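Local coordinates for glycoside hydrolase YxiA (Bacillus licheniformis, PDB 3LV4), which probably hydrolyses arabinan internally at its alpha-1,5 linkages, as a calcium-binding member of glycoside hydrolase family 43, at residues G221-D226 with H308-G313; G276-N281 with A437-S442; N284-P289 with R321-L326; G355-V360 with K424-S429. All coordinates share one frame; numbering follows the deposited sequence.

Interaction 1: residues G221-D226 with H308-G313; sequences GGLAAD and HTRFPG
Ala225 CA and Arg310 CA mark the nearest approach of the two backbones, 6.7 Å apart, while Leu223 CA stands 9.0 Å from Thr309 CA. Segment 221-226 is irregular loop after strand 213-220, and 308-313 carries the end of strand 303-310 into loop; no hydrogen bond passes between them. The example illustrates how one long side chain can bridge backbones that do not pair. Arg310 leaves its strand toward the loop, and a bend at chi2 (144°) lays its outer part across the run from Leu223 to Ala225. Leu223 O sits over one face of the guanidinium, 3.4 Å above the plane and displaced toward the rim, so the oxygen meets the flat cation instead of receiving an N-H. Leu223 CD1 also lies over a guanidinium face, 3.6 Å from Arg310 NH2, and Arg310 CD passes 3.9 Å from Ala225 N. In the guanidinium plane, at its edge, is His308 ND1. The charge itself is met by Glu316, whose OE1 forms a salt bridge with Arg310 NE while its OE2 accepts a hydrogen bond from Ala225 N, tying strand end and loop to one carboxylate. With an alanine here, Glu316 would probably be left without its cationic mate and a gap would open beside Leu223. The Leu223 side chain is about 4 Å from that of Glu201 and about 6 Å from that of Asp15, the predicted proton donor and acceptor; the contact thus forms part of the wall of the probable active site at the centre of the family 43 beta-propeller.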
loop_
_atom_site.group_PDB
_atom_site.type_symbol
_atom_site.label_atom_id
_atom_site.label_comp_id
_atom_site.label_asym_id
_atom_site.label_seq_id
_atom_site.Cartn_x
_atom_site.Cartn_y
_atom_site.Cartn_z
ATOM N N GLY A 221 -10.876 -3.092 -3.453
ATOM C CA GLY A 221 -11.821 -3.715 -2.533
ATOM C C GLY A 221 -12.089 -2.914 -1.267
ATOM O O GLY A 221 -11.812 -1.713 -1.200
ATOM N N GLY A 222 -12.635 -3.590 -0.259
ATOM C CA GLY A 222 -13.031 -2.949 0.987
ATOM C C GLY A 222 -12.120 -3.284 2.156
ATOM O O GLY A 222 -11.641 -4.424 2.286
ATOM N N LEU A 223 -11.876 -2.292 3.016
ATOM C CA LEU A 223 -10.947 -2.463 4.131
ATOM C C LEU A 223 -11.384 -3.485 5.188
ATOM O O LEU A 223 -10.532 -4.087 5.853
ATOM C CB LEU A 223 -10.661 -1.115 4.799
ATOM C CG LEU A 223 -11.831 -0.467 5.539
ATOM C CD1 LEU A 223 -11.875 -0.902 7.011
ATOM C CD2 LEU A 223 -11.710 1.038 5.439
ATOM N N ALA A 224 -12.691 -3.666 5.372
ATOM C CA ALA A 224 -13.174 -4.564 6.431
ATOM C C ALA A 224 -12.807 -6.019 6.131
ATOM O O ALA A 224 -12.405 -6.344 5.014
ATOM C CB ALA A 224 -14.684 -4.426 6.622
ATOM N N ALA A 225 -12.949 -6.895 7.123
ATOM C CA ALA A 225 -12.578 -8.292 6.935
ATOM C C ALA A 225 -13.397 -8.991 5.855
ATOM O O ALA A 225 -12.974 -10.022 5.340
ATOM C CB ALA A 225 -12.670 -9.062 8.252
ATOM N N ASP A 226 -14.562 -8.441 5.518
ATOM C CA ASP A 226 -15.396 -9.018 4.464
ATOM C C ASP A 226 -15.226 -8.290 3.130
ATOM O O ASP A 226 -16.008 -8.512 2.196
ATOM C CB ASP A 226 -16.877 -9.006 4.863
ATOM C CG ASP A 226 -17.434 -7.602 5.015
ATOM O OD1 ASP A 226 -16.667 -6.631 4.846
ATOM O OD2 ASP A 226 -18.650 -7.469 5.311
ATOM N N HIS A 308 -1.393 -2.061 6.986
ATOM C CA HIS A 308 -2.087 -2.660 8.125
ATOM C C HIS A 308 -2.740 -3.939 7.651
ATOM O O HIS A 308 -2.901 -4.162 6.448
ATOM C CB HIS A 308 -3.124 -1.720 8.750
ATOM C CG HIS A 308 -4.292 -1.433 7.866
ATOM N ND1 HIS A 308 -5.252 -2.381 7.553
ATOM C CD2 HIS A 308 -4.657 -0.306 7.218
ATOM C CE1 HIS A 308 -6.155 -1.842 6.754
ATOM N NE2 HIS A 308 -5.817 -0.582 6.537
ATOM N N THR A 309 -3.106 -4.794 8.593
ATOM C CA THR A 309 -3.801 -6.007 8.218
ATOM C C THR A 309 -4.676 -6.493 9.351
ATOM O O THR A 309 -4.395 -6.233 10.517
ATOM C CB THR A 309 -2.826 -7.112 7.740
ATOM O OG1 THR A 309 -3.576 -8.211 7.203
ATOM C CG2 THR A 309 -1.934 -7.607 8.884
ATOM N N ARG A 310 -5.763 -7.166 8.984
ATOM C CA ARG A 310 -6.562 -7.922 9.928
ATOM C C ARG A 310 -6.071 -9.375 9.882
ATOM O O ARG A 310 -5.117 -9.672 9.166
ATOM C CB ARG A 310 -8.045 -7.773 9.592
ATOM C CG ARG A 310 -8.587 -6.387 9.963
ATOM C CD ARG A 310 -9.634 -5.864 8.962
ATOM N NE ARG A 310 -10.350 -4.706 9.509
ATOM C CZ ARG A 310 -9.898 -3.453 9.481
ATOM N NH1 ARG A 310 -8.734 -3.169 8.906
ATOM N NH2 ARG A 310 -10.615 -2.480 10.031
ATOM N N PHE A 311 -6.699 -10.266 10.647
ATOM C CA PHE A 311 -6.151 -11.611 10.853
ATOM C C PHE A 311 -7.263 -12.639 10.935
ATOM O O PHE A 311 -8.312 -12.371 11.512
ATOM C CB PHE A 311 -5.370 -11.684 12.171
ATOM C CG PHE A 311 -4.338 -10.610 12.333
ATOM C CD1 PHE A 311 -4.634 -9.452 13.045
ATOM C CD2 PHE A 311 -3.069 -10.762 11.794
ATOM C CE1 PHE A 311 -3.682 -8.453 13.207
ATOM C CE2 PHE A 311 -2.109 -9.775 11.951
ATOM C CZ PHE A 311 -2.416 -8.612 12.658
ATOM N N PRO A 312 -7.027 -13.840 10.385
ATOM C CA PRO A 312 -8.086 -14.844 10.451
ATOM C C PRO A 312 -8.566 -15.038 11.877
ATOM O O PRO A 312 -7.742 -15.216 12.774
ATOM C CB PRO A 312 -7.389 -16.107 9.946
ATOM C CG PRO A 312 -6.348 -15.576 8.981
ATOM C CD PRO A 312 -5.860 -14.304 9.611
ATOM N N GLY A 313 -9.879 -14.972 12.083
ATOM C CA GLY A 313 -10.468 -15.250 13.385
ATOM C C GLY A 313 -10.440 -14.129 14.415
ATOM O O GLY A 313 -11.006 -14.283 15.496
#

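Interaction 2: residues G276-N281 with A437-S442; sequences GNFSFN and AVWGSS. With CA (calcium ion), chain D.
Phe278 turns its ring in between the backbone N and the carbonyl carbon (chi1 71°), whereas Trp439 swings its indole clear of the carbonyl carbon (chi1 -74°), and the two side chains meet at about a right angle. The result is a T-shaped pair: the edge of the indole, led by CZ3, comes over one face of the Phe278 ring, with CZ3 3.5 Å from Phe278 CZ and the planes 72° apart. Phe280, one strand repeat further on, touches the same indole edge, its CE2 3.9 Å from Trp439 CE3. The Phe280 ring also receives a CH-pi contact over one face from Ser441 CB, which lies 4.2 Å from the ring centroid; the hydroxyl of Ser441 is bonded to His338. Next in the chain, Asn281 binds calcium through OD1 at 2.4 Å, so the metal site begins where the aromatic packing stops. Glu358 and Glu375 complete the protein ligands of that ion. Around the contact, His362 packs edge-to-face with Trp439 and Tyr286 with Phe278, while Val360 of strand 355-363 touches both phenylalanines. Strand 355-363 pairs with 437-442 and with 371-378, the parallel neighbour of 272-280, and so links the hydrolase and lipocalin-like parts.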
loop_
_atom_site.group_PDB
_atom_site.type_symbol
_atom_site.label_atom_id
_atom_site.label_comp_id
_atom_site.label_asym_id
_atom_site.label_seq_id
_atom_site.Cartn_x
_atom_site.Cartn_y
_atom_site.Cartn_z
ATOM N N GLY A 276 -3.325 -11.009 -1.251
ATOM C CA GLY A 276 -4.677 -11.061 -0.716
ATOM C C GLY A 276 -4.715 -11.800 0.618
ATOM O O GLY A 276 -3.688 -11.924 1.290
ATOM N N ASN A 277 -5.888 -12.299 0.998
ATOM C CA ASN A 277 -6.058 -13.015 2.263
ATOM C C ASN A 277 -5.445 -14.409 2.157
ATOM O O ASN A 277 -5.653 -15.105 1.160
ATOM C CB ASN A 277 -7.539 -13.194 2.594
ATOM C CG ASN A 277 -8.302 -11.880 2.724
ATOM O OD1 ASN A 277 -7.738 -10.791 2.630
ATOM N ND2 ASN A 277 -9.611 -11.993 2.949
ATOM N N PHE A 278 -4.710 -14.836 3.180
ATOM C CA PHE A 278 -4.015 -16.117 3.095
ATOM C C PHE A 278 -3.673 -16.650 4.473
ATOM O O PHE A 278 -3.666 -15.910 5.457
ATOM C CB PHE A 278 -2.706 -15.953 2.331
ATOM C CG PHE A 278 -1.666 -15.200 3.103
ATOM C CD1 PHE A 278 -0.789 -15.873 3.937
ATOM C CD2 PHE A 278 -1.587 -13.812 3.026
ATOM C CE1 PHE A 278 0.157 -15.174 4.677
ATOM C CE2 PHE A 278 -0.634 -13.111 3.761
ATOM C CZ PHE A 278 0.232 -13.793 4.585
ATOM N N SER A 279 -3.354 -17.936 4.526
ATOM C CA SER A 279 -2.870 -18.552 5.749
ATOM C C SER A 279 -1.954 -19.708 5.374
ATOM O O SER A 279 -2.373 -20.642 4.685
ATOM C CB SER A 279 -4.037 -19.041 6.603
ATOM O OG SER A 279 -3.564 -19.528 7.847
ATOM N N PHE A 280 -0.694 -19.622 5.783
ATOM C CA PHE A 280 0.238 -20.723 5.577
ATOM C C PHE A 280 -0.056 -21.811 6.600
ATOM O O PHE A 280 0.039 -21.582 7.808
ATOM C CB PHE A 280 1.680 -20.259 5.765
ATOM C CG PHE A 280 2.256 -19.530 4.577
ATOM C CD1 PHE A 280 2.571 -20.219 3.410
ATOM C CD2 PHE A 280 2.527 -18.166 4.641
ATOM C CE1 PHE A 280 3.122 -19.560 2.318
ATOM C CE2 PHE A 280 3.082 -17.494 3.545
ATOM C CZ PHE A 280 3.385 -18.201 2.383
ATOM N N ASN A 281 -0.410 -22.995 6.119
ATOM C CA ASN A 281 -0.693 -24.114 7.017
ATOM C C ASN A 281 -1.793 -23.821 8.020
ATOM O O ASN A 281 -1.809 -24.385 9.120
ATOM C CB ASN A 281 0.572 -24.531 7.751
ATOM C CG ASN A 281 1.227 -25.696 7.101
ATOM O OD1 ASN A 281 0.544 -26.629 6.685
ATOM N ND2 ASN A 281 2.549 -25.658 6.984
ATOM N N ALA A 437 0.076 -13.222 -8.034
ATOM C CA ALA A 437 1.259 -13.544 -7.239
ATOM C C ALA A 437 1.221 -14.954 -6.679
ATOM O O ALA A 437 0.175 -15.430 -6.239
ATOM C CB ALA A 437 1.389 -12.557 -6.085
ATOM N N VAL A 438 2.376 -15.612 -6.664
ATOM C CA VAL A 438 2.520 -16.870 -5.938
ATOM C C VAL A 438 3.614 -16.721 -4.878
ATOM O O VAL A 438 4.644 -16.085 -5.123
ATOM C CB VAL A 438 2.826 -18.060 -6.884
ATOM C CG1 VAL A 438 1.664 -18.262 -7.854
ATOM C CG2 VAL A 438 4.138 -17.839 -7.641
ATOM N N TRP A 439 3.375 -17.289 -3.699
ATOM C CA TRP A 439 4.354 -17.275 -2.616
ATOM C C TRP A 439 4.650 -18.698 -2.217
ATOM O O TRP A 439 3.739 -19.520 -2.128
ATOM C CB TRP A 439 3.779 -16.615 -1.364
ATOM C CG TRP A 439 3.629 -15.133 -1.394
ATOM C CD1 TRP A 439 3.959 -14.273 -2.409
ATOM C CD2 TRP A 439 3.127 -14.329 -0.329
ATOM N NE1 TRP A 439 3.678 -12.975 -2.033
ATOM C CE2 TRP A 439 3.168 -12.987 -0.762
ATOM C CE3 TRP A 439 2.625 -14.617 0.945
ATOM C CZ2 TRP A 439 2.739 -11.934 0.047
ATOM C CZ3 TRP A 439 2.196 -13.571 1.742
ATOM C CH2 TRP A 439 2.259 -12.245 1.290
ATOM N N GLY A 440 5.913 -18.980 -1.927
ATOM C CA GLY A 440 6.287 -20.277 -1.397
ATOM C C GLY A 440 7.039 -20.087 -0.095
ATOM O O GLY A 440 7.835 -19.146 0.043
ATOM N N SER A 441 6.782 -20.968 0.866
ATOM C CA SER A 441 7.534 -20.974 2.120
ATOM C C SER A 441 7.879 -22.420 2.436
ATOM O O SER A 441 6.995 -23.275 2.487
ATOM C CB SER A 441 6.717 -20.341 3.252
ATOM O OG SER A 441 7.504 -20.141 4.411
ATOM N N SER A 442 9.162 -22.698 2.636
ATOM C CA SER A 442 9.636 -24.082 2.658
ATOM C C SER A 442 9.197 -24.841 3.900
ATOM O O SER A 442 9.066 -24.263 4.985
ATOM C CB SER A 442 11.166 -24.136 2.552
ATOM O OG SER A 442 11.769 -23.583 3.714
HETATM CA CA CA D . 0.949 -28.484 5.271
HETATM O O HOH W 1 2.961 -28.897 6.998
HETATM O O HOH W 2 -1.346 -30.104 5.360
HETATM O O HOH W 3 -0.690 -27.385 3.730
#

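Interaction 3: residues N284-P289 with R321-L326; sequences NGYVSP and RVHQLL
Tyr286 and His323 meet rim to rim: neither ring covers a face of the other, their planes stand 69° apart, and each polar atom lies at the edge of its partner's ring, near that plane. Across this meeting Tyr286 OH and His323 NE2 form a hydrogen bond of 2.7 Å. The other imidazole nitrogen, His323 ND1, is bonded to Ala336 O, so a bond on either nitrogen fixes the rotation of that ring. The guanidinium of Arg321 is turned 79° from the phenol, with a water in its plane at the edge. This water bridges the two residues, 2.7 Å from Tyr286 OH and 3.1 Å from Arg321 NE. Arg321 bends at chi2 (-65°), which brings its aliphatic part alongside the hydroxyl, with CG 3.4 Å from Tyr286 OH. Strands 285-296, 303-310 and 319-327 follow one another in an antiparallel propeller blade, but the chain turns a corner at Val287 and Ser288. Tyr286, ahead of that corner, has its backbone bonded to Phe278, while its side chain spans strand 303-310, touching Thr309, to reach 319-327. A phenylalanine in its place would probably leave His323 NE2 and the bridging water without their shared hydroxyl partner. The charged end of Arg321 belongs chiefly to Glu319, which forms a salt bridge with NH1, while the NH2 of Arg339 comes close to the same nitrogen.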
loop_
_atom_site.group_PDB
_atom_site.type_symbol
_atom_site.label_atom_id
_atom_site.label_comp_id
_atom_site.label_asym_id
_atom_site.label_seq_id
_atom_site.Cartn_x
_atom_site.Cartn_y
_atom_site.Cartn_z
ATOM N N ASN A 284 -2.143 -18.673 11.759
ATOM C CA ASN A 284 -2.220 -17.224 11.640
ATOM C C ASN A 284 -2.629 -16.861 10.217
ATOM O O ASN A 284 -3.541 -17.484 9.661
ATOM C CB ASN A 284 -0.886 -16.602 12.038
ATOM C CG ASN A 284 -0.454 -17.032 13.437
ATOM O OD1 ASN A 284 -1.297 -17.228 14.319
ATOM N ND2 ASN A 284 0.853 -17.198 13.641
ATOM N N GLY A 285 -1.957 -15.874 9.621
ATOM C CA GLY A 285 -2.314 -15.401 8.290
ATOM C C GLY A 285 -2.813 -13.965 8.308
ATOM O O GLY A 285 -2.861 -13.347 9.376
ATOM N N TYR A 286 -3.172 -13.435 7.134
ATOM C CA TYR A 286 -3.679 -12.062 7.007
ATOM C C TYR A 286 -5.064 -12.026 6.363
ATOM O O TYR A 286 -5.369 -12.829 5.475
ATOM C CB TYR A 286 -2.767 -11.184 6.124
ATOM C CG TYR A 286 -1.371 -10.894 6.636
ATOM C CD1 TYR A 286 -1.001 -11.172 7.948
ATOM C CD2 TYR A 286 -0.421 -10.330 5.788
ATOM C CE1 TYR A 286 0.294 -10.893 8.397
ATOM C CE2 TYR A 286 0.859 -10.046 6.217
ATOM C CZ TYR A 286 1.215 -10.333 7.518
ATOM O OH TYR A 286 2.498 -10.056 7.925
ATOM N N VAL A 287 -5.874 -11.062 6.797
ATOM C CA VAL A 287 -7.173 -10.775 6.202
ATOM C C VAL A 287 -7.208 -9.291 5.852
ATOM O O VAL A 287 -6.849 -8.448 6.676
ATOM C CB VAL A 287 -8.333 -11.106 7.188
ATOM C CG1 VAL A 287 -9.674 -10.615 6.650
ATOM C CG2 VAL A 287 -8.391 -12.598 7.454
ATOM N N SER A 288 -7.630 -8.978 4.629
ATOM C CA SER A 288 -7.635 -7.599 4.130
ATOM C C SER A 288 -6.354 -6.797 4.404
ATOM O O SER A 288 -6.416 -5.675 4.905
ATOM C CB SER A 288 -8.858 -6.837 4.648
ATOM O OG SER A 288 -10.054 -7.332 4.051
ATOM N N PRO A 289 -5.184 -7.359 4.060
ATOM C CA PRO A 289 -3.969 -6.544 4.188
ATOM C C PRO A 289 -4.000 -5.422 3.144
ATOM O O PRO A 289 -4.334 -5.679 1.987
ATOM C CB PRO A 289 -2.848 -7.551 3.891
ATOM C CG PRO A 289 -3.497 -8.574 2.991
ATOM C CD PRO A 289 -4.908 -8.699 3.507
ATOM N N ARG A 321 2.116 -4.093 9.654
ATOM C CA ARG A 321 3.077 -5.102 9.226
ATOM C C ARG A 321 4.033 -4.482 8.223
ATOM O O ARG A 321 3.680 -3.545 7.500
ATOM C CB ARG A 321 2.374 -6.326 8.613
ATOM C CG ARG A 321 1.690 -7.252 9.632
ATOM C CD ARG A 321 2.718 -7.900 10.571
ATOM N NE ARG A 321 2.139 -8.884 11.492
ATOM C CZ ARG A 321 1.563 -8.581 12.656
ATOM N NH1 ARG A 321 1.459 -7.311 13.050
ATOM N NH2 ARG A 321 1.080 -9.544 13.428
ATOM N N VAL A 322 5.250 -5.005 8.198
ATOM C CA VAL A 322 6.274 -4.562 7.268
ATOM C C VAL A 322 6.829 -5.783 6.557
ATOM O O VAL A 322 7.284 -6.716 7.218
ATOM C CB VAL A 322 7.432 -3.853 8.013
ATOM C CG1 VAL A 322 8.516 -3.397 7.031
ATOM C CG2 VAL A 322 6.897 -2.666 8.809
ATOM N N HIS A 323 6.776 -5.787 5.221
ATOM C CA HIS A 323 7.410 -6.848 4.424
ATOM C C HIS A 323 8.415 -6.259 3.457
ATOM O O HIS A 323 8.145 -5.247 2.810
ATOM C CB HIS A 323 6.380 -7.657 3.613
ATOM C CG HIS A 323 5.513 -8.553 4.446
ATOM N ND1 HIS A 323 5.250 -9.862 4.103
ATOM C CD2 HIS A 323 4.850 -8.321 5.606
ATOM C CE1 HIS A 323 4.452 -10.399 5.014
ATOM N NE2 HIS A 323 4.195 -9.488 5.933
ATOM N N GLN A 324 9.570 -6.908 3.342
ATOM C CA GLN A 324 10.553 -6.503 2.357
ATOM C C GLN A 324 9.995 -6.666 0.945
ATOM O O GLN A 324 9.292 -7.637 0.655
ATOM C CB GLN A 324 11.839 -7.315 2.531
ATOM C CG GLN A 324 12.963 -6.852 1.653
ATOM C CD GLN A 324 14.326 -7.332 2.122
ATOM O OE1 GLN A 324 14.454 -8.138 3.063
ATOM N NE2 GLN A 324 15.353 -6.843 1.468
ATOM N N LEU A 325 10.293 -5.699 0.079
ATOM C CA LEU A 325 9.962 -5.788 -1.341
ATOM C C LEU A 325 11.197 -6.170 -2.136
ATOM O O LEU A 325 12.263 -5.567 -1.972
ATOM C CB LEU A 325 9.431 -4.444 -1.860
ATOM C CG LEU A 325 8.033 -4.005 -1.418
ATOM C CD1 LEU A 325 7.826 -2.506 -1.681
ATOM C CD2 LEU A 325 6.962 -4.835 -2.122
ATOM N N LEU A 326 11.045 -7.165 -3.006
ATOM C CA LEU A 326 12.130 -7.621 -3.861
ATOM C C LEU A 326 11.780 -7.217 -5.287
ATOM O O LEU A 326 10.646 -6.832 -5.558
ATOM C CB LEU A 326 12.293 -9.141 -3.742
ATOM C CG LEU A 326 12.308 -9.645 -2.290
ATOM C CD1 LEU A 326 12.284 -11.166 -2.209
ATOM C CD2 LEU A 326 13.509 -9.080 -1.528
HETATM O O HOH W 4 3.117 -11.474 10.134
#

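Interaction 4: residues G355-V360 with K424-S429; sequences GDYELV and KVMTFS. With CA (calcium ion), chain D.
Tyr357 and Phe428 form the dense part of this contact, where Phe428 CE2 lies over one face of the tyrosine ring, 3.7 Å from Tyr357 CD1. The planes are 57° apart, an oblique meeting that is neither stack nor T. Beyond it Tyr357 runs alongside selenomethionine Met426, pointing the same way, and its OH comes within 3.4 Å of Met426 CG before bonding to Val353 O. Met426 holds CG opposite its backbone N (chi1 176°) and then bends twice, which leads the selenium away from the tyrosine. Packing is slacker at Leu359, whose CD1 stays 4.2 Å from Phe428 CZ. The hydrated side is quite different: Glu358 leaves the strand away from these rings and binds calcium through OE2 at 2.4 Å. Three waters share that ion, and one of them donates a hydrogen bond of 2.8 Å to Glu358 OE1. The two strand segments cross at -54° with their axes 8.7 Å apart, too far for backbone pairing. Strand 437-442 lies between them, paired with both 355-363 and 423-432, and Phe413 of strand 407-418 touches Tyr357 and Phe428 within the lipocalin-like domain.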
loop_
_atom_site.group_PDB
_atom_site.type_symbol
_atom_site.label_atom_id
_atom_site.label_comp_id
_atom_site.label_asym_id
_atom_site.label_seq_id
_atom_site.Cartn_x
_atom_site.Cartn_y
_atom_site.Cartn_z
ATOM N N GLY A 355 13.030 -28.757 -2.666
ATOM C CA GLY A 355 12.287 -29.213 -1.501
ATOM C C GLY A 355 10.795 -28.922 -1.490
ATOM O O GLY A 355 10.236 -28.389 -2.456
ATOM N N ASP A 356 10.147 -29.277 -0.379
ATOM C CA ASP A 356 8.705 -29.086 -0.226
ATOM C C ASP A 356 8.401 -27.662 0.228
ATOM O O ASP A 356 9.137 -27.093 1.031
ATOM C CB ASP A 356 8.139 -30.075 0.794
ATOM C CG ASP A 356 8.350 -31.525 0.388
ATOM O OD1 ASP A 356 8.284 -31.833 -0.815
ATOM O OD2 ASP A 356 8.570 -32.366 1.277
ATOM N N TYR A 357 7.318 -27.092 -0.294
ATOM C CA TYR A 357 6.901 -25.739 0.071
ATOM C C TYR A 357 5.403 -25.686 0.317
ATOM O O TYR A 357 4.640 -26.446 -0.286
ATOM C CB TYR A 357 7.202 -24.747 -1.064
ATOM C CG TYR A 357 8.660 -24.398 -1.276
ATOM C CD1 TYR A 357 9.169 -23.180 -0.843
ATOM C CD2 TYR A 357 9.525 -25.285 -1.917
ATOM C CE1 TYR A 357 10.503 -22.846 -1.041
ATOM C CE2 TYR A 357 10.853 -24.968 -2.118
ATOM C CZ TYR A 357 11.340 -23.745 -1.677
ATOM O OH TYR A 357 12.663 -23.423 -1.878
ATOM N N GLU A 358 4.985 -24.763 1.178
ATOM C CA GLU A 358 3.601 -24.322 1.208
ATOM C C GLU A 358 3.462 -23.260 0.127
ATOM O O GLU A 358 4.236 -22.307 0.090
ATOM C CB GLU A 358 3.259 -23.708 2.564
ATOM C CG GLU A 358 3.291 -24.695 3.692
ATOM C CD GLU A 358 2.188 -25.716 3.597
ATOM O OE1 GLU A 358 1.155 -25.452 2.931
ATOM O OE2 GLU A 358 2.355 -26.789 4.205
ATOM N N LEU A 359 2.477 -23.427 -0.749
ATOM C CA LEU A 359 2.243 -22.494 -1.848
ATOM C C LEU A 359 0.960 -21.724 -1.629
ATOM O O LEU A 359 -0.093 -22.325 -1.395
ATOM C CB LEU A 359 2.117 -23.256 -3.169
ATOM C CG LEU A 359 1.768 -22.434 -4.417
ATOM C CD1 LEU A 359 2.919 -21.524 -4.838
ATOM C CD2 LEU A 359 1.373 -23.348 -5.574
ATOM N N VAL A 360 1.043 -20.399 -1.722
ATOM C CA VAL A 360 -0.155 -19.562 -1.730
ATOM C C VAL A 360 -0.291 -18.944 -3.110
ATOM O O VAL A 360 0.654 -18.353 -3.626
ATOM C CB VAL A 360 -0.098 -18.417 -0.687
ATOM C CG1 VAL A 360 -1.294 -17.484 -0.867
ATOM C CG2 VAL A 360 -0.068 -18.983 0.728
ATOM N N LYS A 424 14.083 -20.341 10.591
ATOM C CA LYS A 424 14.444 -19.762 9.307
ATOM C C LYS A 424 13.972 -20.685 8.204
ATOM O O LYS A 424 14.162 -21.901 8.289
ATOM C CB LYS A 424 15.958 -19.581 9.205
ATOM C CG LYS A 424 16.438 -18.161 9.435
ATOM C CD LYS A 424 17.310 -18.055 10.677
ATOM C CE LYS A 424 17.943 -16.666 10.797
ATOM N NZ LYS A 424 16.934 -15.561 10.781
ATOM N N VAL A 425 13.366 -20.110 7.166
ATOM C CA VAL A 425 12.858 -20.898 6.052
ATOM C C VAL A 425 13.295 -20.282 4.734
ATOM O O VAL A 425 13.705 -19.126 4.694
ATOM C CB VAL A 425 11.314 -20.988 6.073
ATOM C CG1 VAL A 425 10.841 -21.776 7.289
ATOM C CG2 VAL A 425 10.690 -19.587 6.047
HETATM N N MSE A 426 13.211 -21.055 3.655
HETATM C CA MSE A 426 13.457 -20.519 2.321
HETATM C C MSE A 426 12.123 -20.086 1.731
HETATM O O MSE A 426 11.134 -20.798 1.854
HETATM C CB MSE A 426 14.099 -21.576 1.414
HETATM C CG MSE A 426 14.304 -21.100 -0.033
HETATM SE SE MSE A 426 15.487 -19.525 -0.146
HETATM C CE MSE A 426 17.160 -20.404 0.396
ATOM N N THR A 427 12.080 -18.924 1.092
ATOM C CA THR A 427 10.843 -18.497 0.459
ATOM C C THR A 427 11.084 -18.144 -1.000
ATOM O O THR A 427 12.217 -17.948 -1.424
ATOM C CB THR A 427 10.220 -17.270 1.176
ATOM O OG1 THR A 427 10.951 -16.080 0.837
ATOM C CG2 THR A 427 10.234 -17.470 2.695
ATOM N N PHE A 428 10.005 -18.081 -1.771
ATOM C CA PHE A 428 10.044 -17.427 -3.061
ATOM C C PHE A 428 8.760 -16.633 -3.237
ATOM O O PHE A 428 7.749 -16.920 -2.601
ATOM C CB PHE A 428 10.263 -18.422 -4.220
ATOM C CG PHE A 428 9.151 -19.415 -4.409
ATOM C CD1 PHE A 428 8.003 -19.070 -5.109
ATOM C CD2 PHE A 428 9.273 -20.713 -3.925
ATOM C CE1 PHE A 428 6.980 -19.993 -5.305
ATOM C CE2 PHE A 428 8.259 -21.645 -4.119
ATOM C CZ PHE A 428 7.106 -21.281 -4.805
ATOM N N SER A 429 8.817 -15.615 -4.084
ATOM C CA SER A 429 7.659 -14.774 -4.342
ATOM C C SER A 429 7.757 -14.359 -5.791
ATOM O O SER A 429 8.794 -13.856 -6.216
ATOM C CB SER A 429 7.670 -13.541 -3.438
ATOM O OG SER A 429 6.540 -12.715 -3.687
HETATM CA CA CA D . 0.949 -28.484 5.271
HETATM O O HOH W 3 -0.690 -27.385 3.730
HETATM O O HOH W 2 -1.346 -30.104 5.360
HETATM O O HOH W 1 2.961 -28.897 6.998
#

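How the interactions relate
Interaction 1 shares strand 303-310 with the blade of interaction 3 and reaches it from a loop of another sheet, both in the hydrolase domain and joined by bonds such as Ala224 O to Ser288 OG; interaction 4 lies in the lipocalin-like domain, and interaction 2 spans the two. Interaction 1, partly buried, works through a charged side chain near the predicted catalytic residues. Interactions 2, 3 and 4 are buried, yet 3 is polar and hydrated whereas 2 and 4 are largely aromatic. Strand 437-442 bonds to both strands of interaction 4, and Asn281 and Glu358 bind the same calcium, so metal and sheet couple 2 to 4. Asn277 and Ser279 join interactions 2 and 3.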